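Local atomic coordinates of 2-(acetamidomethylene)succinate hydrolase (Mesorhizobium loti, PDB entry 3KXP), a protein that catalyses the last step of vitamin B6 degradation, hydrolysing (E)-2-(acetamidomethylene)succinate to succinic semialdehyde, acetate, ammonia and carbon dioxide as a homodimeric alpha/beta hydrolase. Residues Ile55-Leu60 with Asp101-Gly106; Leu70-His75 with Arg129-Gly134. One frame throughout, in Å; residues are numbered along the deposited sequence.

Interaction 1: Ile55-Leu60 with Asp101-Gly106; sequences IGRITL and DQRGHG
Arg103 meets Arg57 and Ile58 along its side chain, while Leu60 touches the backbone behind it. The Ile58 side chain is extended, CG1 anti to the backbone N (chi1 -176°), which carries CD1 out to Arg103 CB at 3.9 Å. The same methyl lies over one face of the Arg103 guanidinium, 4.1 Å above the plane and displaced toward its rim, the bend of the arginine chain at chi3 helping to bring the group there. Beyond it, the two arginines cross at about a right angle, their guanidinium planes 30° apart, with Arg57 NH2 3.3 Å from Arg103 NH1. Both atoms are donors, so this is no bond; Asp123 probably offsets the like charges, its OD1 in a salt bridge with Arg103 NE and its OD2 with Arg57 NE. Leu60 sets CD2 3.7 Å from Asp101 O and 3.9 Å from Arg103 N, against the start of a type II turn. Within that turn, from Gln102 to His105, His105 ND1 donates to Arg103 O at 2.8 Å, from above the carbonyl plane. The contact joins the beginning of strand 59-65 to the loop after strand 96-100, its neighbour in the sheet, with helix 117-131 supplying Asp123.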
loop_
_atom_site.group_PDB
_atom_site.type_symbol
_atom_site.label_atom_id
_atom_site.label_comp_id
_atom_site.label_asym_id
_atom_site.label_seq_id
_atom_site.Cartn_x
_atom_site.Cartn_y
_atom_site.Cartn_z
ATOM N N ILE A 55 -22.805 -0.384 23.701
ATOM C CA ILE A 55 -21.862 0.713 23.527
ATOM C C ILE A 55 -22.572 2.042 23.778
ATOM O O ILE A 55 -22.107 3.103 23.358
ATOM C CB ILE A 55 -21.248 0.712 22.109
ATOM C CG1 ILE A 55 -22.339 0.957 21.059
ATOM C CG2 ILE A 55 -20.544 -0.612 21.855
ATOM C CD1 ILE A 55 -21.802 1.195 19.644
ATOM N N GLY A 56 -23.710 1.962 24.463
ATOM C CA GLY A 56 -24.474 3.149 24.791
ATOM C C GLY A 56 -25.524 3.507 23.765
ATOM O O GLY A 56 -26.709 3.240 23.953
ATOM N N ARG A 57 -25.087 4.119 22.671
ATOM C CA ARG A 57 -25.992 4.536 21.612
ATOM C C ARG A 57 -26.764 3.359 21.027
ATOM O O ARG A 57 -27.817 3.545 20.422
ATOM C CB ARG A 57 -25.202 5.266 20.513
ATOM C CG ARG A 57 -23.875 4.601 20.151
ATOM C CD ARG A 57 -23.043 5.421 19.150
ATOM N NE ARG A 57 -23.610 5.413 17.801
ATOM C CZ ARG A 57 -24.329 6.401 17.283
ATOM N NH1 ARG A 57 -24.573 7.490 17.996
ATOM N NH2 ARG A 57 -24.813 6.296 16.053
ATOM N N ILE A 58 -26.250 2.149 21.229
ATOM C CA ILE A 58 -26.895 0.948 20.703
ATOM C C ILE A 58 -26.139 -0.284 21.190
ATOM O O ILE A 58 -25.075 -0.164 21.792
ATOM C CB ILE A 58 -26.905 0.966 19.140
ATOM C CG1 ILE A 58 -27.660 -0.245 18.595
ATOM C CG2 ILE A 58 -25.476 0.963 18.602
ATOM C CD1 ILE A 58 -27.820 -0.243 17.086
ATOM N N THR A 59 -26.698 -1.465 20.941
ATOM C CA THR A 59 -26.054 -2.710 21.334
ATOM C C THR A 59 -25.719 -3.482 20.062
ATOM O O THR A 59 -26.569 -3.644 19.176
ATOM C CB THR A 59 -26.979 -3.564 22.240
ATOM O OG1 THR A 59 -27.262 -2.839 23.447
ATOM C CG2 THR A 59 -26.312 -4.902 22.596
ATOM N N LEU A 60 -24.477 -3.958 19.972
ATOM C CA LEU A 60 -24.028 -4.691 18.795
ATOM C C LEU A 60 -23.524 -6.077 19.134
ATOM O O LEU A 60 -22.976 -6.291 20.209
ATOM C CB LEU A 60 -22.902 -3.921 18.099
ATOM C CG LEU A 60 -23.225 -2.509 17.613
ATOM C CD1 LEU A 60 -21.963 -1.843 17.076
ATOM C CD2 LEU A 60 -24.298 -2.575 16.543
ATOM N N ASP A 101 -21.371 -7.267 13.872
ATOM C CA ASP A 101 -22.633 -7.305 13.152
ATOM C C ASP A 101 -23.035 -5.847 13.249
ATOM O O ASP A 101 -23.195 -5.320 14.348
ATOM C CB ASP A 101 -23.653 -8.188 13.876
ATOM C CG ASP A 101 -23.476 -9.655 13.554
ATOM O OD1 ASP A 101 -24.147 -10.496 14.191
ATOM O OD2 ASP A 101 -22.669 -9.964 12.648
ATOM N N GLN A 102 -23.173 -5.170 12.121
ATOM C CA GLN A 102 -23.526 -3.768 12.206
ATOM C C GLN A 102 -25.030 -3.563 12.363
ATOM O O GLN A 102 -25.820 -4.474 12.108
ATOM C CB GLN A 102 -22.962 -3.034 10.996
ATOM C CG GLN A 102 -21.447 -3.175 10.936
ATOM C CD GLN A 102 -20.863 -2.705 9.632
ATOM O OE1 GLN A 102 -20.457 -1.547 9.496
ATOM N NE2 GLN A 102 -20.831 -3.599 8.650
ATOM N N ARG A 103 -25.415 -2.373 12.813
ATOM C CA ARG A 103 -26.817 -2.063 13.025
ATOM C C ARG A 103 -27.687 -2.497 11.854
ATOM O O ARG A 103 -27.332 -2.310 10.688
ATOM C CB ARG A 103 -27.002 -0.567 13.275
ATOM C CG ARG A 103 -26.702 0.318 12.077
ATOM C CD ARG A 103 -27.204 1.717 12.352
ATOM N NE ARG A 103 -26.640 2.233 13.596
ATOM C CZ ARG A 103 -27.224 3.145 14.361
ATOM N NH1 ARG A 103 -26.634 3.555 15.476
ATOM N NH2 ARG A 103 -28.404 3.633 14.022
ATOM N N GLY A 104 -28.833 -3.084 12.184
ATOM C CA GLY A 104 -29.764 -3.551 11.174
ATOM C C GLY A 104 -29.431 -4.949 10.681
ATOM O O GLY A 104 -30.218 -5.555 9.952
ATOM N N HIS A 105 -28.281 -5.475 11.101
ATOM C CA HIS A 105 -27.838 -6.794 10.651
ATOM C C HIS A 105 -27.609 -7.807 11.770
ATOM O O HIS A 105 -27.622 -7.470 12.953
ATOM C CB HIS A 105 -26.526 -6.673 9.862
ATOM C CG HIS A 105 -26.573 -5.698 8.724
ATOM N ND1 HIS A 105 -26.689 -4.335 8.910
ATOM C CD2 HIS A 105 -26.462 -5.886 7.387
ATOM C CE1 HIS A 105 -26.644 -3.728 7.738
ATOM N NE2 HIS A 105 -26.506 -4.645 6.798
ATOM N N GLY A 106 -27.378 -9.048 11.358
ATOM C CA GLY A 106 -27.100 -10.129 12.280
ATOM C C GLY A 106 -27.890 -10.114 13.568
ATOM O O GLY A 106 -29.106 -9.964 13.557
#

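Interaction 2: Leu70-His75 with Arg129-Gly134; sequences LMLFFH and RTLARG
Leu131 sets its CD1 methyl against the CD2 methyls of two leucines of strand 70-74, both on the strand side of it, 3.9 Å from Leu70 CD2 and 4.1 Å from Leu72 CD2. Residues 70 and 72 are alternate positions of the strand, hence on the same sheet face, and one methyl from the end of the helix reaches both. The two leucines present themselves differently. In Leu70, CG stands anti to the backbone N (chi1 -177°); in Leu72 it is anti to the carbonyl carbon instead (chi1 -55°). Their approaches also differ: the Leu70 side chain crosses that of Leu131 at about a right angle, whereas the Leu72 and Leu131 side chains run antiparallel, alongside one another. The extended second torsion of Leu131 (-179°) helps carry CD1 toward the strand. Leu70 CD2 also lies 4.1 Å from Gly134 O, which brings the same methyl against the backbone beyond the helix.

No direct hydrogen bond crosses the contact. A water accepts from Leu70 N at 2.9 Å and lies 2.9 Å from Arg133 O, to which it can donate, though other acceptors compete for its protons. The Arg133 side chain is largely extended, and its NH2 forms a salt bridge with Glu64 of strand 59-65. Ala132, with positive phi, is where the chain leaves helical geometry and turns toward the next strand. This is helix-on-sheet packing: the C-terminal end of helix 117-131 rests on strand 70-74, which lies between strands 96-100 and 136-141, with Ile98 and Ala136 touching both strand leucines.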
loop_
_atom_site.group_PDB
_atom_site.type_symbol
_atom_site.label_atom_id
_atom_site.label_comp_id
_atom_site.label_asym_id
_atom_site.label_seq_id
_atom_site.Cartn_x
_atom_site.Cartn_y
_atom_site.Cartn_z
ATOM N N LEU A 70 -5.918 -4.251 18.452
ATOM C CA LEU A 70 -7.280 -4.447 17.998
ATOM C C LEU A 70 -7.476 -4.289 16.489
ATOM O O LEU A 70 -6.987 -3.338 15.875
ATOM C CB LEU A 70 -8.208 -3.483 18.730
ATOM C CG LEU A 70 -9.698 -3.624 18.413
ATOM C CD1 LEU A 70 -10.186 -5.005 18.850
ATOM C CD2 LEU A 70 -10.476 -2.518 19.123
HETATM N N MSE A 71 -8.203 -5.237 15.902
HETATM C CA MSE A 71 -8.508 -5.212 14.479
HETATM C C MSE A 71 -9.983 -5.564 14.300
HETATM O O MSE A 71 -10.393 -6.700 14.546
HETATM C CB MSE A 71 -7.638 -6.213 13.734
HETATM C CG MSE A 71 -7.708 -6.061 12.235
HETATM SE SE MSE A 71 -6.445 -7.216 11.337
HETATM C CE MSE A 71 -4.835 -6.177 11.624
ATOM N N LEU A 72 -10.775 -4.586 13.869
ATOM C CA LEU A 72 -12.215 -4.774 13.686
ATOM C C LEU A 72 -12.615 -5.028 12.233
ATOM O O LEU A 72 -12.092 -4.388 11.321
ATOM C CB LEU A 72 -12.959 -3.548 14.222
ATOM C CG LEU A 72 -12.632 -3.209 15.680
ATOM C CD1 LEU A 72 -13.303 -1.910 16.084
ATOM C CD2 LEU A 72 -13.084 -4.353 16.580
ATOM N N PHE A 73 -13.552 -5.954 12.024
ATOM C CA PHE A 73 -14.013 -6.288 10.683
ATOM C C PHE A 73 -15.497 -5.959 10.477
ATOM O O PHE A 73 -16.347 -6.380 11.263
ATOM C CB PHE A 73 -13.790 -7.771 10.403
ATOM C CG PHE A 73 -12.349 -8.203 10.449
ATOM C CD1 PHE A 73 -11.663 -8.280 11.657
ATOM C CD2 PHE A 73 -11.700 -8.607 9.292
ATOM C CE1 PHE A 73 -10.352 -8.765 11.710
ATOM C CE2 PHE A 73 -10.384 -9.092 9.336
ATOM C CZ PHE A 73 -9.716 -9.172 10.544
ATOM N N PHE A 74 -15.806 -5.230 9.406
ATOM C CA PHE A 74 -17.179 -4.835 9.106
ATOM C C PHE A 74 -17.668 -5.325 7.737
ATOM O O PHE A 74 -17.134 -4.938 6.694
ATOM C CB PHE A 74 -17.302 -3.316 9.191
ATOM C CG PHE A 74 -16.801 -2.748 10.482
ATOM C CD1 PHE A 74 -15.436 -2.565 10.694
ATOM C CD2 PHE A 74 -17.688 -2.418 11.503
ATOM C CE1 PHE A 74 -14.960 -2.060 11.903
ATOM C CE2 PHE A 74 -17.222 -1.911 12.717
ATOM C CZ PHE A 74 -15.855 -1.731 12.918
ATOM N N HIS A 75 -18.708 -6.156 7.765
ATOM C CA HIS A 75 -19.319 -6.770 6.580
ATOM C C HIS A 75 -20.058 -5.816 5.625
ATOM O O HIS A 75 -20.252 -4.636 5.922
ATOM C CB HIS A 75 -20.300 -7.844 7.055
ATOM C CG HIS A 75 -21.449 -7.286 7.836
ATOM N ND1 HIS A 75 -22.502 -6.631 7.237
ATOM C CD2 HIS A 75 -21.652 -7.178 9.171
ATOM C CE1 HIS A 75 -23.301 -6.136 8.166
ATOM N NE2 HIS A 75 -22.807 -6.453 9.348
ATOM N N ARG A 129 -14.262 2.835 21.737
ATOM C CA ARG A 129 -14.182 3.408 23.083
ATOM C C ARG A 129 -14.618 2.394 24.138
ATOM O O ARG A 129 -13.948 2.222 25.156
ATOM C CB ARG A 129 -15.077 4.643 23.198
ATOM C CG ARG A 129 -14.497 5.889 22.584
ATOM C CD ARG A 129 -15.599 6.873 22.269
ATOM N NE ARG A 129 -15.092 8.091 21.653
ATOM C CZ ARG A 129 -15.853 8.964 21.004
ATOM N NH1 ARG A 129 -17.156 8.742 20.887
ATOM N NH2 ARG A 129 -15.318 10.064 20.486
ATOM N N THR A 130 -15.740 1.724 23.887
ATOM C CA THR A 130 -16.271 0.740 24.822
ATOM C C THR A 130 -15.334 -0.444 25.017
ATOM O O THR A 130 -15.237 -0.987 26.116
ATOM C CB THR A 130 -17.645 0.227 24.362
ATOM O OG1 THR A 130 -18.558 1.328 24.305
ATOM C CG2 THR A 130 -18.185 -0.821 25.329
ATOM N N LEU A 131 -14.642 -0.848 23.960
ATOM C CA LEU A 131 -13.722 -1.971 24.071
ATOM C C LEU A 131 -12.461 -1.536 24.799
ATOM O O LEU A 131 -11.757 -2.356 25.382
ATOM C CB LEU A 131 -13.355 -2.503 22.686
ATOM C CG LEU A 131 -14.468 -3.165 21.872
ATOM C CD1 LEU A 131 -13.888 -3.642 20.545
ATOM C CD2 LEU A 131 -15.063 -4.334 22.657
ATOM N N ALA A 132 -12.188 -0.235 24.749
ATOM C CA ALA A 132 -11.018 0.362 25.388
ATOM C C ALA A 132 -9.783 -0.537 25.345
ATOM O O ALA A 132 -9.208 -0.863 26.382
ATOM C CB ALA A 132 -11.344 0.730 26.832
ATOM N N ARG A 133 -9.387 -0.940 24.144
ATOM C CA ARG A 133 -8.208 -1.782 23.972
ATOM C C ARG A 133 -7.227 -1.105 23.025
ATOM O O ARG A 133 -6.384 -1.761 22.424
ATOM C CB ARG A 133 -8.596 -3.150 23.408
ATOM C CG ARG A 133 -9.667 -3.861 24.206
ATOM C CD ARG A 133 -9.856 -5.297 23.741
ATOM N NE ARG A 133 -11.109 -5.854 24.244
ATOM C CZ ARG A 133 -11.493 -7.114 24.075
ATOM N NH1 ARG A 133 -10.713 -7.963 23.416
ATOM N NH2 ARG A 133 -12.663 -7.522 24.551
ATOM N N GLY A 134 -7.344 0.213 22.899
ATOM C CA GLY A 134 -6.459 0.955 22.019
ATOM C C GLY A 134 -7.082 1.203 20.657
ATOM O O GLY A 134 -8.126 0.637 20.339
HETATM O O HOH W 1 -5.165 -1.722 19.762
#

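From the N terminus the chain passes through 55-60, then 70-75, 101-106 and 129-134, so the two contacts cross: interaction 1 closes a loop that contains strand 70-74, and interaction 2 closes one that contains 101-106. Together they tie strands 59-65, 96-100 and 70-74 of one mixed sheet to helix 117-131. The centres are 13 Å apart, yet the segments touch: Gln102 N lies 3.1 Å from His75 NE2, a probable hydrogen bond, and Ile55 CA is 3.4 Å from Thr130 OG1. Gln102 also approaches chloride-site residue Leu143, next to the inferred nucleophile Ser142.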